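Local coordinates for protein teichoic acid D-alanine hydrolase (PDB 5ZH8) that removes D-alanyl esters from the wall and lipoteichoic acids of Staphylococcus aureus and affects methicillin resistance and autolysis, at residues S127-L140 with Y211-I223. Sequence-based numbering, arbitrary orientation.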
ATOM      1  N   SER A 127     -10.681  -1.601  -9.026  1.00 44.34           N
ATOM      2  CA  SER A 127     -12.030  -1.731  -8.482  1.00 43.91           C
ATOM      3  C   SER A 127     -13.038  -0.698  -8.994  1.00 42.91           C
ATOM      4  O   SER A 127     -14.247  -0.872  -8.814  1.00 42.77           O
ATOM      5  CB  SER A 127     -11.983  -1.664  -6.967  1.00 44.12           C
ATOM      6  OG  SER A 127     -13.198  -2.119  -6.428  1.00 44.53           O
ATOM      7  N   ALA A 128     -12.558   0.372  -9.625  1.00 42.48           N
ATOM      8  CA  ALA A 128     -13.454   1.336 -10.253  1.00 41.69           C
ATOM      9  C   ALA A 128     -14.185   0.757 -11.470  1.00 42.09           C
ATOM     10  O   ALA A 128     -15.187   1.326 -11.900  1.00 41.87           O
ATOM     11  CB  ALA A 128     -12.706   2.604 -10.629  1.00 41.28           C
ATOM     12  N   GLN A 129     -13.703  -0.360 -12.023  1.00 43.16           N
ATOM     13  CA  GLN A 129     -14.446  -1.056 -13.088  1.00 43.59           C
ATOM     14  C   GLN A 129     -15.785  -1.600 -12.596  1.00 43.41           C
ATOM     15  O   GLN A 129     -16.699  -1.796 -13.390  1.00 43.93           O
ATOM     16  CB  GLN A 129     -13.640  -2.198 -13.719  1.00 44.88           C
ATOM     17  CG  GLN A 129     -14.250  -2.684 -15.033  1.00 45.45           C
ATOM     18  CD  GLN A 129     -13.533  -3.870 -15.634  1.00 46.99           C
ATOM     19  OE1 GLN A 129     -12.854  -4.619 -14.936  1.00 47.71           O
ATOM     20  NE2 GLN A 129     -13.695  -4.059 -16.941  1.00 47.94           N
ATOM     21  N   LYS A 130     -15.907  -1.844 -11.297  1.00 43.12           N
ATOM     22  CA  LYS A 130     -17.193  -2.245 -10.721  1.00 43.35           C
ATOM     23  C   LYS A 130     -18.340  -1.279 -11.086  1.00 42.46           C
ATOM     24  O   LYS A 130     -19.494  -1.696 -11.171  1.00 42.89           O
ATOM     25  CB  LYS A 130     -17.084  -2.371  -9.203  1.00 43.65           C
ATOM     26  CG  LYS A 130     -16.203  -3.521  -8.745  1.00 44.98           C
ATOM     27  CD  LYS A 130     -16.278  -3.704  -7.244  1.00 45.67           C
ATOM     28  CE  LYS A 130     -15.448  -4.891  -6.792  1.00 47.47           C
ATOM     29  NZ  LYS A 130     -14.005  -4.734  -7.113  1.00 47.81           N
ATOM     30  N   PHE A 131     -18.013  -0.004 -11.294  1.00 41.37           N
ATOM     31  CA  PHE A 131     -18.981   0.998 -11.747  1.00 40.85           C
ATOM     32  C   PHE A 131     -19.501   0.670 -13.145  1.00 41.65           C
ATOM     33  O   PHE A 131     -20.693   0.761 -13.405  1.00 42.31           O
ATOM     34  CB  PHE A 131     -18.342   2.399 -11.709  1.00 39.90           C
ATOM     35  CG  PHE A 131     -19.244   3.508 -12.195  1.00 39.46           C
ATOM     36  CD1 PHE A 131     -20.550   3.630 -11.735  1.00 39.39           C
ATOM     37  CD2 PHE A 131     -18.769   4.456 -13.099  1.00 39.43           C
ATOM     38  CE1 PHE A 131     -21.368   4.656 -12.180  1.00 39.46           C
ATOM     39  CE2 PHE A 131     -19.579   5.485 -13.550  1.00 39.38           C
ATOM     40  CZ  PHE A 131     -20.884   5.582 -13.090  1.00 39.57           C
ATOM     41  N   SER A 132     -18.597   0.287 -14.039  1.00 42.54           N
ATOM     42  CA  SER A 132     -18.961  -0.184 -15.378  1.00 43.50           C
ATOM     43  C   SER A 132     -19.945  -1.365 -15.293  1.00 44.51           C
ATOM     44  O   SER A 132     -20.992  -1.363 -15.955  1.00 44.79           O
ATOM     45  CB  SER A 132     -17.697  -0.569 -16.165  1.00 44.11           C
ATOM     46  OG  SER A 132     -17.982  -1.436 -17.252  1.00 45.59           O
ATOM     47  N   THR A 133     -19.602  -2.349 -14.461  1.00 44.91           N
ATOM     48  CA  THR A 133     -20.436  -3.529 -14.240  1.00 45.81           C
ATOM     49  C   THR A 133     -21.796  -3.157 -13.611  1.00 45.47           C
ATOM     50  O   THR A 133     -22.832  -3.721 -13.977  1.00 46.38           O
ATOM     51  CB  THR A 133     -19.706  -4.559 -13.341  1.00 46.46           C
ATOM     52  OG1 THR A 133     -18.475  -4.954 -13.958  1.00 46.77           O
ATOM     53  CG2 THR A 133     -20.570  -5.804 -13.095  1.00 47.62           C
ATOM     54  N   GLY A 134     -21.788  -2.211 -12.675  1.00 43.89           N
ATOM     55  CA  GLY A 134     -23.021  -1.725 -12.069  1.00 43.31           C
ATOM     56  C   GLY A 134     -23.935  -1.048 -13.077  1.00 43.04           C
ATOM     57  O   GLY A 134     -25.149  -1.232 -13.039  1.00 43.35           O
ATOM     58  N   LEU A 135     -23.355  -0.265 -13.983  1.00 42.48           N
ATOM     59  CA  LEU A 135     -24.130   0.404 -15.029  1.00 42.86           C
ATOM     60  C   LEU A 135     -24.802  -0.607 -15.949  1.00 44.14           C
ATOM     61  O   LEU A 135     -25.959  -0.429 -16.328  1.00 44.82           O
ATOM     62  CB  LEU A 135     -23.246   1.346 -15.844  1.00 42.69           C
ATOM     63  CG  LEU A 135     -22.865   2.649 -15.134  1.00 42.12           C
ATOM     64  CD1 LEU A 135     -21.672   3.307 -15.808  1.00 42.12           C
ATOM     65  CD2 LEU A 135     -24.047   3.609 -15.083  1.00 42.43           C
ATOM     66  N   LEU A 136     -24.067  -1.666 -16.296  1.00 44.68           N
ATOM     67  CA  LEU A 136     -24.596  -2.748 -17.115  1.00 45.87           C
ATOM     68  C   LEU A 136     -25.736  -3.463 -16.402  1.00 46.33           C
ATOM     69  O   LEU A 136     -26.729  -3.819 -17.028  1.00 47.10           O
ATOM     70  CB  LEU A 136     -23.482  -3.743 -17.467  1.00 46.65           C
ATOM     71  CG  LEU A 136     -22.401  -3.256 -18.441  1.00 46.72           C
ATOM     72  CD1 LEU A 136     -21.262  -4.261 -18.512  1.00 47.34           C
ATOM     73  CD2 LEU A 136     -22.979  -2.997 -19.828  1.00 47.68           C
ATOM     74  N   LEU A 137     -25.581  -3.671 -15.098  1.00 46.10           N
ATOM     75  CA  LEU A 137     -26.641  -4.244 -14.253  1.00 46.81           C
ATOM     76  C   LEU A 137     -27.903  -3.400 -14.297  1.00 46.75           C
ATOM     77  O   LEU A 137     -28.985  -3.907 -14.575  1.00 47.72           O
ATOM     78  CB  LEU A 137     -26.188  -4.362 -12.795  1.00 46.64           C
ATOM     79  CG  LEU A 137     -25.574  -5.689 -12.341  1.00 47.83           C
ATOM     80  CD1 LEU A 137     -25.214  -5.588 -10.868  1.00 47.89           C
ATOM     81  CD2 LEU A 137     -26.500  -6.868 -12.580  1.00 49.39           C
ATOM     82  N   LYS A 138     -27.759  -2.111 -14.015  1.00 45.66           N
ATOM     83  CA  LYS A 138     -28.896  -1.201 -14.020  1.00 45.90           C
ATOM     84  C   LYS A 138     -29.573  -1.193 -15.388  1.00 46.35           C
ATOM     85  O   LYS A 138     -30.805  -1.229 -15.479  1.00 47.13           O
ATOM     86  CB  LYS A 138     -28.473   0.217 -13.616  1.00 45.06           C
ATOM     87  CG  LYS A 138     -29.616   1.230 -13.592  1.00 45.87           C
ATOM     88  CD  LYS A 138     -30.694   0.915 -12.552  1.00 46.61           C
ATOM     89  CE  LYS A 138     -30.252   1.329 -11.153  1.00 46.28           C
ATOM     90  NZ  LYS A 138     -30.996   0.602 -10.093  1.00 47.37           N
ATOM     91  N   GLN A 139     -28.766  -1.157 -16.445  1.00 45.90           N
ATOM     92  CA  GLN A 139     -29.293  -1.246 -17.801  1.00 46.94           C
ATOM     93  C   GLN A 139     -30.147  -2.503 -17.992  1.00 48.04           C
ATOM     94  O   GLN A 139     -31.253  -2.433 -18.523  1.00 49.20           O
ATOM     95  CB  GLN A 139     -28.161  -1.230 -18.818  1.00 46.95           C
ATOM     96  CG  GLN A 139     -27.594   0.152 -19.094  1.00 46.35           C
ATOM     97  CD  GLN A 139     -26.352   0.101 -19.967  1.00 46.41           C
ATOM     98  OE1 GLN A 139     -25.755  -0.962 -20.150  1.00 46.42           O
ATOM     99  NE2 GLN A 139     -25.955   1.251 -20.507  1.00 46.53           N
ATOM    100  N   LEU A 140     -29.629  -3.640 -17.542  1.00 47.74           N
ATOM    101  CA  LEU A 140     -30.338  -4.911 -17.641  1.00 49.32           C
ATOM    102  C   LEU A 140     -31.634  -4.950 -16.834  1.00 49.85           C
ATOM    103  O   LEU A 140     -32.583  -5.619 -17.226  1.00 50.93           O
ATOM    104  CB  LEU A 140     -29.428  -6.071 -17.215  1.00 49.65           C
ATOM    105  CG  LEU A 140     -28.320  -6.408 -18.213  1.00 50.14           C
ATOM    106  CD1 LEU A 140     -27.424  -7.490 -17.649  1.00 50.52           C
ATOM    107  CD2 LEU A 140     -28.910  -6.837 -19.549  1.00 51.79           C
ATOM    108  N   TYR A 211     -16.062  -6.027   1.646  1.00 62.56           N
ATOM    109  CA  TYR A 211     -15.620  -5.711   0.288  1.00 59.58           C
ATOM    110  C   TYR A 211     -14.977  -6.948  -0.325  1.00 59.47           C
ATOM    111  O   TYR A 211     -14.232  -7.666   0.340  1.00 61.52           O
ATOM    112  CB  TYR A 211     -14.640  -4.536   0.281  1.00 58.48           C
ATOM    113  CG  TYR A 211     -14.687  -3.722  -0.984  1.00 56.65           C
ATOM    114  CD1 TYR A 211     -15.679  -2.763  -1.168  1.00 55.66           C
ATOM    115  CD2 TYR A 211     -13.746  -3.896  -1.995  1.00 56.39           C
ATOM    116  CE1 TYR A 211     -15.737  -1.996  -2.321  1.00 54.09           C
ATOM    117  CE2 TYR A 211     -13.793  -3.134  -3.155  1.00 54.84           C
ATOM    118  CZ  TYR A 211     -14.794  -2.182  -3.311  1.00 53.82           C
ATOM    119  OH  TYR A 211     -14.873  -1.408  -4.454  1.00 52.40           O
ATOM    120  N   ASN A 212     -15.282  -7.198  -1.589  1.00 57.26           N
ATOM    121  CA  ASN A 212     -14.905  -8.444  -2.235  1.00 57.92           C
ATOM    122  C   ASN A 212     -15.030  -8.281  -3.751  1.00 56.04           C
ATOM    123  O   ASN A 212     -16.139  -8.117  -4.273  1.00 55.37           O
ATOM    124  CB  ASN A 212     -15.824  -9.565  -1.729  1.00 59.64           C
ATOM    125  CG  ASN A 212     -15.417 -10.946  -2.212  1.00 61.38           C
ATOM    126  OD1 ASN A 212     -14.566 -11.097  -3.093  1.00 60.75           O
ATOM    127  ND2 ASN A 212     -16.035 -11.970  -1.628  1.00 63.45           N
ATOM    128  N   ASP A 213     -13.894  -8.321  -4.447  1.00 55.38           N
ATOM    129  CA  ASP A 213     -13.885  -8.292  -5.911  1.00 54.10           C
ATOM    130  C   ASP A 213     -14.766  -9.396  -6.472  1.00 54.80           C
ATOM    131  O   ASP A 213     -15.440  -9.199  -7.479  1.00 53.98           O
ATOM    132  CB  ASP A 213     -12.463  -8.473  -6.459  1.00 54.73           C
ATOM    133  CG  ASP A 213     -11.580  -7.279  -6.213  1.00 53.58           C
ATOM    134  OD1 ASP A 213     -12.096  -6.213  -5.830  1.00 52.10           O
ATOM    135  OD2 ASP A 213     -10.353  -7.408  -6.412  1.00 54.77           O
ATOM    136  N   GLY A 214     -14.740 -10.555  -5.813  1.00 56.62           N
ATOM    137  CA  GLY A 214     -15.519 -11.720  -6.221  1.00 57.82           C
ATOM    138  C   GLY A 214     -16.987 -11.447  -6.480  1.00 56.44           C
ATOM    139  O   GLY A 214     -17.555 -11.991  -7.422  1.00 56.48           O
ATOM    140  N   ASN A 215     -17.599 -10.600  -5.652  1.00 54.87           N
ATOM    141  CA  ASN A 215     -19.002 -10.253  -5.837  1.00 53.82           C
ATOM    142  C   ASN A 215     -19.232  -9.749  -7.255  1.00 52.01           C
ATOM    143  O   ASN A 215     -20.122 -10.229  -7.950  1.00 52.68           O
ATOM    144  CB  ASN A 215     -19.450  -9.174  -4.850  1.00 52.88           C
ATOM    145  CG  ASN A 215     -19.625  -9.692  -3.434  1.00 54.72           C
ATOM    146  OD1 ASN A 215     -20.200 -10.765  -3.194  1.00 56.34           O
ATOM    147  ND2 ASN A 215     -19.145  -8.906  -2.475  1.00 54.18           N
ATOM    148  N   TYR A 216     -18.423  -8.785  -7.686  1.00 49.94           N
ATOM    149  CA  TYR A 216     -18.609  -8.188  -9.005  1.00 48.33           C
ATOM    150  C   TYR A 216     -18.099  -9.065 -10.152  1.00 49.43           C
ATOM    151  O   TYR A 216     -18.478  -8.848 -11.304  1.00 48.96           O
ATOM    152  CB  TYR A 216     -18.030  -6.769  -9.057  1.00 46.18           C
ATOM    153  CG  TYR A 216     -19.007  -5.756  -8.497  1.00 44.82           C
ATOM    154  CD1 TYR A 216     -19.399  -5.805  -7.162  1.00 45.20           C
ATOM    155  CD2 TYR A 216     -19.572  -4.775  -9.306  1.00 43.28           C
ATOM    156  CE1 TYR A 216     -20.300  -4.892  -6.647  1.00 44.35           C
ATOM    157  CE2 TYR A 216     -20.476  -3.860  -8.798  1.00 42.38           C
ATOM    158  CZ  TYR A 216     -20.842  -3.926  -7.472  1.00 42.90           C
ATOM    159  OH  TYR A 216     -21.748  -3.025  -6.958  1.00 42.15           O
ATOM    160  N   LEU A 217     -17.267 -10.060  -9.844  1.00 51.26           N
ATOM    161  CA  LEU A 217     -16.928 -11.097 -10.830  1.00 53.01           C
ATOM    162  C   LEU A 217     -18.136 -12.000 -11.113  1.00 54.13           C
ATOM    163  O   LEU A 217     -18.389 -12.351 -12.263  1.00 54.55           O
ATOM    164  CB  LEU A 217     -15.729 -11.937 -10.375  1.00 54.80           C
ATOM    165  CG  LEU A 217     -14.402 -11.194 -10.233  1.00 54.05           C
ATOM    166  CD1 LEU A 217     -13.343 -12.122  -9.663  1.00 56.24           C
ATOM    167  CD2 LEU A 217     -13.944 -10.611 -11.564  1.00 53.27           C
ATOM    168  N   VAL A 218     -18.877 -12.362 -10.064  1.00 54.66           N
ATOM    169  CA  VAL A 218     -20.127 -13.119 -10.206  1.00 55.82           C
ATOM    170  C   VAL A 218     -21.184 -12.322 -10.969  1.00 54.10           C
ATOM    171  O   VAL A 218     -21.916 -12.879 -11.794  1.00 54.87           O
ATOM    172  CB  VAL A 218     -20.731 -13.484  -8.824  1.00 56.93           C
ATOM    173  CG1 VAL A 218     -22.149 -14.034  -8.967  1.00 57.87           C
ATOM    174  CG2 VAL A 218     -19.825 -14.460  -8.085  1.00 59.17           C
ATOM    175  N   LEU A 219     -21.275 -11.027 -10.668  1.00 51.85           N
ATOM    176  CA  LEU A 219     -22.207 -10.134 -11.364  1.00 50.48           C
ATOM    177  C   LEU A 219     -21.849  -9.975 -12.833  1.00 50.26           C
ATOM    178  O   LEU A 219     -22.731  -9.903 -13.683  1.00 50.68           O
ATOM    179  CB  LEU A 219     -22.261  -8.753 -10.704  1.00 48.60           C
ATOM    180  CG  LEU A 219     -23.029  -8.644  -9.384  1.00 48.79           C
ATOM    181  CD1 LEU A 219     -22.877  -7.247  -8.805  1.00 47.25           C
ATOM    182  CD2 LEU A 219     -24.486  -9.039  -9.545  1.00 49.54           C
ATOM    183  N   ALA A 220     -20.557  -9.909 -13.131  1.00 50.29           N
ATOM    184  CA  ALA A 220     -20.098  -9.850 -14.515  1.00 50.66           C
ATOM    185  C   ALA A 220     -20.515 -11.112 -15.283  1.00 52.88           C
ATOM    186  O   ALA A 220     -20.909 -11.030 -16.445  1.00 53.40           O
ATOM    187  CB  ALA A 220     -18.588  -9.665 -14.569  1.00 50.62           C
ATOM    188  N   LYS A 221     -20.435 -12.273 -14.635  1.00 54.54           N
ATOM    189  CA  LYS A 221     -20.843 -13.526 -15.262  1.00 56.94           C
ATOM    190  C   LYS A 221     -22.363 -13.590 -15.443  1.00 56.97           C
ATOM    191  O   LYS A 221     -22.855 -14.118 -16.449  1.00 58.03           O
ATOM    192  CB  LYS A 221     -20.354 -14.725 -14.444  1.00 59.21           C
ATOM    193  CG  LYS A 221     -20.555 -16.071 -15.124  1.00 62.22           C
ATOM    194  CD  LYS A 221     -19.668 -16.211 -16.357  1.00 63.35           C
ATOM    195  CE  LYS A 221     -20.408 -16.879 -17.508  1.00 65.28           C
ATOM    196  NZ  LYS A 221     -19.735 -16.641 -18.815  1.00 65.87           N
ATOM    197  N   VAL A 222     -23.099 -13.056 -14.465  1.00 55.66           N
ATOM    198  CA  VAL A 222     -24.557 -12.919 -14.565  1.00 55.30           C
ATOM    199  C   VAL A 222     -24.910 -12.122 -15.824  1.00 54.19           C
ATOM    200  O   VAL A 222     -25.792 -12.516 -16.599  1.00 55.03           O
ATOM    201  CB  VAL A 222     -25.155 -12.234 -13.304  1.00 54.19           C
ATOM    202  CG1 VAL A 222     -26.599 -11.795 -13.538  1.00 53.93           C
ATOM    203  CG2 VAL A 222     -25.074 -13.159 -12.093  1.00 55.62           C
ATOM    204  N   ILE A 223     -24.207 -11.006 -16.023  1.00 52.09           N
ATOM    205  CA  ILE A 223     -24.392 -10.176 -17.210  1.00 51.24           C
ATOM    206  C   ILE A 223     -24.168 -11.006 -18.468  1.00 52.78           C
ATOM    207  O   ILE A 223     -24.979 -10.975 -19.388  1.00 53.35           O
ATOM    208  CB  ILE A 223     -23.451  -8.946 -17.207  1.00 49.43           C
ATOM    209  CG1 ILE A 223     -23.862  -7.963 -16.105  1.00 47.85           C
ATOM    210  CG2 ILE A 223     -23.455  -8.236 -18.558  1.00 49.36           C
ATOM    211  CD1 ILE A 223     -22.799  -6.948 -15.755  1.00 46.43           C
TER
HETATM  212  O   HOH W   1     -16.312  -0.124  -6.841  1.00 38.22           O
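Lys-130 NZ reaches Asp-213 OD1 at 2.7 Å in a salt bridge and also donates to Ser-127 OG, while that same OG is hydrogen-bonded to Tyr-211 OH (2.7 Å), at the edge of the phenol ring and in its plane. The fold is that of serine beta-lactamases and penicillin-binding proteins, and the Ser/Lys/Tyr arrangement is the family's: Ser-127, in a 3-10 turn, and Lys-130, in the helix that follows, make up a Ser-X-X-Lys motif, consistent with Ser-127 being the esterase nucleophile. Tyr-211 opens Tyr-Asn-Asp, a variant of the family's Tyr-X-Asn motif with Asp-213 in third position. Lys-130 NZ comes to Asp-213 OD1 from above the carboxylate plane, 43° out of it; OD2 bonds Tyr-282. Lys-130 gets there on an extended chain that bends only at its end (chi4 61°), and its CD rides over one face of Tyr-216, 3.9 Å from the ring centroid. Leu-219 CD1 covers the opposite face, and Tyr-216 OH bonds Met-171 O, so the ring is held on both faces and at its hydroxyl. Farther along, the helices diverge from parallel by 40° and mesh knobs-into-holes: Thr-133 sits among Tyr-216, Leu-219, Ala-220 and Ile-223, and Ile-223 among Thr-133, Leu-136, Leu-137 and Leu-140, with Ile-223 CD1 3.7 Å from Thr-133 CG2.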